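Diol-dehydratase (Roseburia inulinivorans, PDB 5I2A) probably dehydrates 1,2-propanediol without coenzyme B12, as a diol dehydratase of the glycyl radical enzyme family. Local coordinates at residues Arg396-Thr401 against Pro408-Asp413; Ser775-Tyr780 against Met788-Val793. One frame throughout, in Å; residues are numbered along the deposited sequence.

In the fold
Interactions 1 and 2 repeat one arrangement on the same mixed sheet: a helix lies over the strand that follows it and runs roughly against it (axes of the contacting segments at 140° and 148°). Interaction 1 comes first along the chain and closes the unit 380-385, 391-402, 409-412; interaction 2 closes 756-759, 766-781, 787-792. Strands 409-412 and 787-792 are antiparallel neighbours, tied by a probable hydrogen bond of 2.9 Å from Tyr-410 N to Met-788 O, and the centres of the contacts lie about 8 Å apart. Interaction 1 lies in the pyruvate formate lyase-like part of the chain and interaction 2 in the glycine radical part, so one sheet takes strands from both.

Interaction 1: residues Arg396-Thr401 against Pro408-Asp413; sequences RAAELT and PAYYND
The beta-alpha-beta unit formed by strand 380-385, helix 391-402 and strand 409-412 is closed here, where Thr-401 and Ala-397 of the helix meet Tyr-410 and Pro-408. A hydrogen bond of 2.8 Å, donated by Tyr-410 OH to Thr-401 OG1, crosses the contact, and that acceptor sits at the edge of the phenol ring, near its plane. On Thr-401 the hydroxyl stands anti to the carbonyl carbon (chi1 -57°), a setting that turns it to the phenol; OG1 is also hydrogen-bonded to Leu-407 O, so one oxygen serves both the strand and the loop leading into it. Ala-397 packs beside this bond, its CB 4.0 Å from Tyr-410 CE2 and 3.7 Å from Pro-408 CG. The short connection ends in a cis peptide before Pro-408, whose ring then lies under the last turns of the crossover helix: CD is 3.5 Å from Ala-397 O, and Leu-400 CD2 reaches the same CD at 4.1 Å. A phenylalanine in place of Tyr-410 would probably keep the ring against Ala-397 but leave Thr-401 OG1 without its donor from the strand. On the sheet side, Pro-408 and Tyr-410 both touch Ile-383 of the preceding strand, while Tyr-410 also meets Ile-777 of helix 766-781, the neighbouring helix.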
loop_
_atom_site.group_PDB
_atom_site.type_symbol
_atom_site.label_atom_id
_atom_site.label_comp_id
_atom_site.label_asym_id
_atom_site.label_seq_id
_atom_site.Cartn_x
_atom_site.Cartn_y
_atom_site.Cartn_z
ATOM N N ARG A 396 -5.812 -37.060 35.166
ATOM C CA ARG A 396 -6.194 -37.574 33.861
ATOM C C ARG A 396 -5.190 -37.153 32.775
ATOM O O ARG A 396 -4.889 -37.916 31.859
ATOM C CB ARG A 396 -7.593 -37.089 33.495
ATOM C CG ARG A 396 -8.105 -37.639 32.206
ATOM C CD ARG A 396 -8.617 -39.064 32.380
ATOM N NE ARG A 396 -9.168 -39.577 31.133
ATOM C CZ ARG A 396 -8.468 -40.266 30.236
ATOM N NH1 ARG A 396 -7.183 -40.529 30.456
ATOM N NH2 ARG A 396 -9.053 -40.700 29.123
ATOM N N ALA A 397 -4.681 -35.929 32.881
ATOM C CA ALA A 397 -3.649 -35.455 31.961
ATOM C C ALA A 397 -2.386 -36.309 32.114
ATOM O O ALA A 397 -1.787 -36.733 31.130
ATOM C CB ALA A 397 -3.336 -33.977 32.212
ATOM N N ALA A 398 -2.011 -36.563 33.364
ATOM C CA ALA A 398 -0.821 -37.348 33.669
ATOM C C ALA A 398 -0.959 -38.766 33.107
ATOM O O ALA A 398 -0.002 -39.326 32.589
ATOM C CB ALA A 398 -0.571 -37.378 35.180
ATOM N N GLU A 399 -2.165 -39.313 33.180
ATOM C CA GLU A 399 -2.456 -40.612 32.583
ATOM C C GLU A 399 -2.195 -40.614 31.083
ATOM O O GLU A 399 -1.666 -41.581 30.542
ATOM C CB GLU A 399 -3.911 -41.019 32.845
ATOM C CG GLU A 399 -4.194 -41.423 34.286
ATOM C CD GLU A 399 -5.687 -41.453 34.621
ATOM O OE1 GLU A 399 -6.025 -41.613 35.814
ATOM O OE2 GLU A 399 -6.518 -41.303 33.700
ATOM N N LEU A 400 -2.585 -39.535 30.414
ATOM C CA LEU A 400 -2.322 -39.420 28.991
ATOM C C LEU A 400 -0.822 -39.330 28.732
ATOM O O LEU A 400 -0.310 -39.986 27.841
ATOM C CB LEU A 400 -3.032 -38.206 28.388
ATOM C CG LEU A 400 -2.932 -38.080 26.868
ATOM C CD1 LEU A 400 -3.605 -39.257 26.179
ATOM C CD2 LEU A 400 -3.553 -36.764 26.405
ATOM N N THR A 401 -0.122 -38.519 29.520
ATOM C CA THR A 401 1.313 -38.366 29.333
ATOM C C THR A 401 2.030 -39.710 29.504
ATOM O O THR A 401 2.959 -40.026 28.773
ATOM C CB THR A 401 1.896 -37.330 30.304
ATOM O OG1 THR A 401 1.218 -36.085 30.121
ATOM C CG2 THR A 401 3.384 -37.130 30.056
ATOM N N PRO A 408 -0.811 -34.057 27.497
ATOM C CA PRO A 408 -0.808 -32.701 26.946
ATOM C C PRO A 408 0.499 -32.040 27.305
ATOM O O PRO A 408 1.239 -32.604 28.105
ATOM C CB PRO A 408 -1.973 -32.025 27.654
ATOM C CG PRO A 408 -2.019 -32.730 29.001
ATOM C CD PRO A 408 -1.555 -34.144 28.766
ATOM N N ALA A 409 0.792 -30.890 26.714
ATOM C CA ALA A 409 1.839 -30.025 27.239
ATOM C C ALA A 409 1.242 -29.227 28.403
ATOM O O ALA A 409 0.047 -28.946 28.400
ATOM C CB ALA A 409 2.381 -29.091 26.156
ATOM N N TYR A 410 2.078 -28.872 29.375
ATOM C CA TYR A 410 1.641 -28.227 30.610
ATOM C C TYR A 410 2.084 -26.760 30.656
ATOM O O TYR A 410 3.262 -26.467 30.471
ATOM C CB TYR A 410 2.192 -28.994 31.836
ATOM C CG TYR A 410 1.692 -30.431 31.904
ATOM C CD1 TYR A 410 2.276 -31.433 31.128
ATOM C CD2 TYR A 410 0.629 -30.778 32.725
ATOM C CE1 TYR A 410 1.807 -32.749 31.173
ATOM C CE2 TYR A 410 0.149 -32.084 32.773
ATOM C CZ TYR A 410 0.740 -33.063 31.996
ATOM O OH TYR A 410 0.263 -34.345 32.034
ATOM N N TYR A 411 1.139 -25.855 30.916
ATOM C CA TYR A 411 1.397 -24.410 30.916
ATOM C C TYR A 411 0.997 -23.767 32.247
ATOM O O TYR A 411 -0.026 -24.099 32.829
ATOM C CB TYR A 411 0.663 -23.730 29.750
ATOM C CG TYR A 411 1.112 -24.288 28.406
ATOM C CD1 TYR A 411 2.193 -23.729 27.717
ATOM C CD2 TYR A 411 0.493 -25.404 27.861
ATOM C CE1 TYR A 411 2.623 -24.256 26.509
ATOM C CE2 TYR A 411 0.913 -25.942 26.647
ATOM C CZ TYR A 411 1.976 -25.369 25.977
ATOM O OH TYR A 411 2.387 -25.924 24.798
ATOM N N ASN A 412 1.820 -22.833 32.702
ATOM C CA ASN A 412 1.652 -22.228 34.015
ATOM C C ASN A 412 0.897 -20.885 33.981
ATOM O O ASN A 412 1.489 -19.831 33.734
ATOM C CB ASN A 412 3.035 -22.066 34.656
ATOM C CG ASN A 412 2.975 -21.539 36.083
ATOM O OD1 ASN A 412 1.909 -21.446 36.675
ATOM N ND2 ASN A 412 4.133 -21.197 36.634
ATOM N N ASP A 413 -0.405 -20.940 34.232
ATOM C CA ASP A 413 -1.237 -19.736 34.411
ATOM C C ASP A 413 -0.568 -18.636 35.223
ATOM O O ASP A 413 -0.623 -17.458 34.857
ATOM C CB ASP A 413 -2.556 -20.082 35.113
ATOM C CG ASP A 413 -3.628 -20.572 34.161
ATOM O OD1 ASP A 413 -3.284 -21.064 33.074
ATOM O OD2 ASP A 413 -4.825 -20.468 34.505
#

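Interaction 2: residues Ser775-Tyr780 against Met788-Val793; sequences SLIRGY and MQFNVV
Met-788 and Tyr-780 make the sulfur-aromatic part of this contact. The sulfur SD of Met-788 stands 4.5 Å from the centroid of the Tyr-780 ring and 45° off its normal, an oblique Met-aromatic contact rather than one squarely over the face. The methylene before it comes nearer still, with Met-788 CG 3.5 Å from Tyr-780 CD2. CG of Tyr-780 stands anti to the backbone N (chi1 176°), which carries the phenol from the helix toward the start of the strand, where the methionine lies. Phe-755 meets the same ring edge-to-face, and Cys-738 of helix 734-741 touches both Tyr-780 and Met-788.

The remaining contacts are apolar and centre on Phe-790, two residues along the strand. Its far end points at the helix, where Ile-777 CG1 approaches Phe-790 CZ at 3.7 Å and Ile-777 CD1 lies 3.8 Å from CE1 of the same ring. Leu-776 reaches the other meta carbon, its CD2 4.2 Å from Phe-790 CE2, so two consecutive helix residues approach the end of the ring obliquely from the same side of its plane. Ile-777 also borders the methionine, with CG1 4.4 Å from Met-788 SD, and thereby joins the two groups. Phe-773, one turn earlier on the helix, adds an edge-to-face ring to Phe-790.

With a closest axis approach of 10.1 Å and the two directions 148° apart, helix 766-781 lies over the sheet through an apolar layer, the arrangement of a beta-alpha-beta crossover, here linking the parallel neighbours 756-759 and 787-792.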
loop_
_atom_site.group_PDB
_atom_site.type_symbol
_atom_site.label_atom_id
_atom_site.label_comp_id
_atom_site.label_asym_id
_atom_site.label_seq_id
_atom_site.Cartn_x
_atom_site.Cartn_y
_atom_site.Cartn_z
ATOM N N SER A 775 3.794 -33.340 41.067
ATOM C CA SER A 775 4.621 -32.573 41.997
ATOM C C SER A 775 5.893 -32.042 41.361
ATOM O O SER A 775 6.367 -30.973 41.722
ATOM C CB SER A 775 4.994 -33.423 43.218
ATOM O OG SER A 775 3.850 -33.669 44.003
ATOM N N LEU A 776 6.471 -32.814 40.452
ATOM C CA LEU A 776 7.632 -32.350 39.701
ATOM C C LEU A 776 7.289 -31.075 38.939
ATOM O O LEU A 776 8.004 -30.077 39.037
ATOM C CB LEU A 776 8.118 -33.426 38.730
ATOM C CG LEU A 776 9.318 -33.070 37.856
ATOM C CD1 LEU A 776 10.569 -32.899 38.701
ATOM C CD2 LEU A 776 9.539 -34.137 36.785
ATOM N N ILE A 777 6.183 -31.118 38.199
ATOM C CA ILE A 777 5.707 -29.968 37.433
ATOM C C ILE A 777 5.419 -28.761 38.335
ATOM O O ILE A 777 5.868 -27.656 38.061
ATOM C CB ILE A 777 4.438 -30.315 36.637
ATOM C CG1 ILE A 777 4.733 -31.408 35.604
ATOM C CG2 ILE A 777 3.879 -29.065 35.934
ATOM C CD1 ILE A 777 3.478 -31.970 34.927
ATOM N N ARG A 778 4.684 -28.975 39.420
ATOM C CA ARG A 778 4.386 -27.879 40.335
ATOM C C ARG A 778 5.640 -27.280 40.988
ATOM O O ARG A 778 5.695 -26.084 41.215
ATOM C CB ARG A 778 3.409 -28.336 41.409
ATOM C CG ARG A 778 2.009 -28.527 40.883
ATOM C CD ARG A 778 1.005 -28.390 41.995
ATOM N NE ARG A 778 -0.381 -28.461 41.539
ATOM C CZ ARG A 778 -1.037 -27.459 40.962
ATOM N NH1 ARG A 778 -0.435 -26.301 40.729
ATOM N NH2 ARG A 778 -2.299 -27.617 40.610
ATOM N N GLY A 779 6.645 -28.105 41.275
ATOM C CA GLY A 779 7.892 -27.605 41.832
ATOM C C GLY A 779 8.589 -26.612 40.908
ATOM O O GLY A 779 9.145 -25.612 41.355
ATOM N N TYR A 780 8.563 -26.899 39.611
ATOM C CA TYR A 780 9.088 -25.991 38.590
ATOM C C TYR A 780 8.201 -24.750 38.443
ATOM O O TYR A 780 8.692 -23.622 38.408
ATOM C CB TYR A 780 9.202 -26.737 37.261
ATOM C CG TYR A 780 9.650 -25.918 36.086
ATOM C CD1 TYR A 780 10.917 -25.359 36.046
ATOM C CD2 TYR A 780 8.818 -25.735 34.993
ATOM C CE1 TYR A 780 11.340 -24.621 34.947
ATOM C CE2 TYR A 780 9.230 -24.995 33.890
ATOM C CZ TYR A 780 10.493 -24.449 33.877
ATOM O OH TYR A 780 10.909 -23.715 32.800
ATOM N N MET A 788 6.213 -27.114 30.699
ATOM C CA MET A 788 6.919 -28.396 30.684
ATOM C C MET A 788 6.168 -29.403 29.837
ATOM O O MET A 788 4.938 -29.380 29.785
ATOM C CB MET A 788 7.089 -28.976 32.091
ATOM C CG MET A 788 8.266 -28.458 32.873
ATOM S SD MET A 788 8.509 -29.417 34.399
ATOM C CE MET A 788 9.790 -30.580 33.917
ATOM N N GLN A 789 6.907 -30.309 29.206
ATOM C CA GLN A 789 6.296 -31.403 28.454
ATOM C C GLN A 789 7.229 -32.613 28.417
ATOM O O GLN A 789 8.441 -32.475 28.558
ATOM C CB GLN A 789 5.959 -30.963 27.037
ATOM C CG GLN A 789 7.196 -30.585 26.253
ATOM C CD GLN A 789 6.884 -29.968 24.893
ATOM O OE1 GLN A 789 7.615 -30.190 23.931
ATOM N NE2 GLN A 789 5.798 -29.203 24.810
ATOM N N PHE A 790 6.650 -33.790 28.208
ATOM C CA PHE A 790 7.343 -35.032 28.510
ATOM C C PHE A 790 7.225 -36.110 27.452
ATOM O O PHE A 790 6.132 -36.421 26.974
ATOM C CB PHE A 790 6.823 -35.608 29.826
ATOM C CG PHE A 790 6.901 -34.652 30.975
ATOM C CD1 PHE A 790 5.901 -33.717 31.185
ATOM C CD2 PHE A 790 7.955 -34.711 31.859
ATOM C CE1 PHE A 790 5.970 -32.844 32.251
ATOM C CE2 PHE A 790 8.022 -33.849 32.924
ATOM C CZ PHE A 790 7.025 -32.917 33.119
ATOM N N ASN A 791 8.369 -36.679 27.101
ATOM C CA ASN A 791 8.413 -38.012 26.522
ATOM C C ASN A 791 8.367 -39.013 27.658
ATOM O O ASN A 791 8.950 -38.779 28.718
ATOM C CB ASN A 791 9.680 -38.229 25.699
ATOM C CG ASN A 791 9.507 -37.853 24.255
ATOM O OD1 ASN A 791 8.629 -38.378 23.565
ATOM N ND2 ASN A 791 10.334 -36.915 23.786
ATOM N N VAL A 792 7.674 -40.121 27.450
ATOM C CA VAL A 792 7.702 -41.227 28.410
ATOM C C VAL A 792 7.943 -42.504 27.614
ATOM O O VAL A 792 7.040 -43.017 26.973
ATOM C CB VAL A 792 6.406 -41.333 29.231
ATOM C CG1 VAL A 792 6.494 -42.518 30.226
ATOM C CG2 VAL A 792 6.140 -40.019 29.993
ATOM N N VAL A 793 9.179 -42.974 27.619
ATOM C CA VAL A 793 9.585 -44.038 26.709
ATOM C C VAL A 793 10.944 -44.560 27.138
ATOM O O VAL A 793 11.748 -43.830 27.708
ATOM C CB VAL A 793 9.619 -43.533 25.231
ATOM C CG1 VAL A 793 10.737 -42.524 25.029
ATOM C CG2 VAL A 793 9.721 -44.700 24.233
#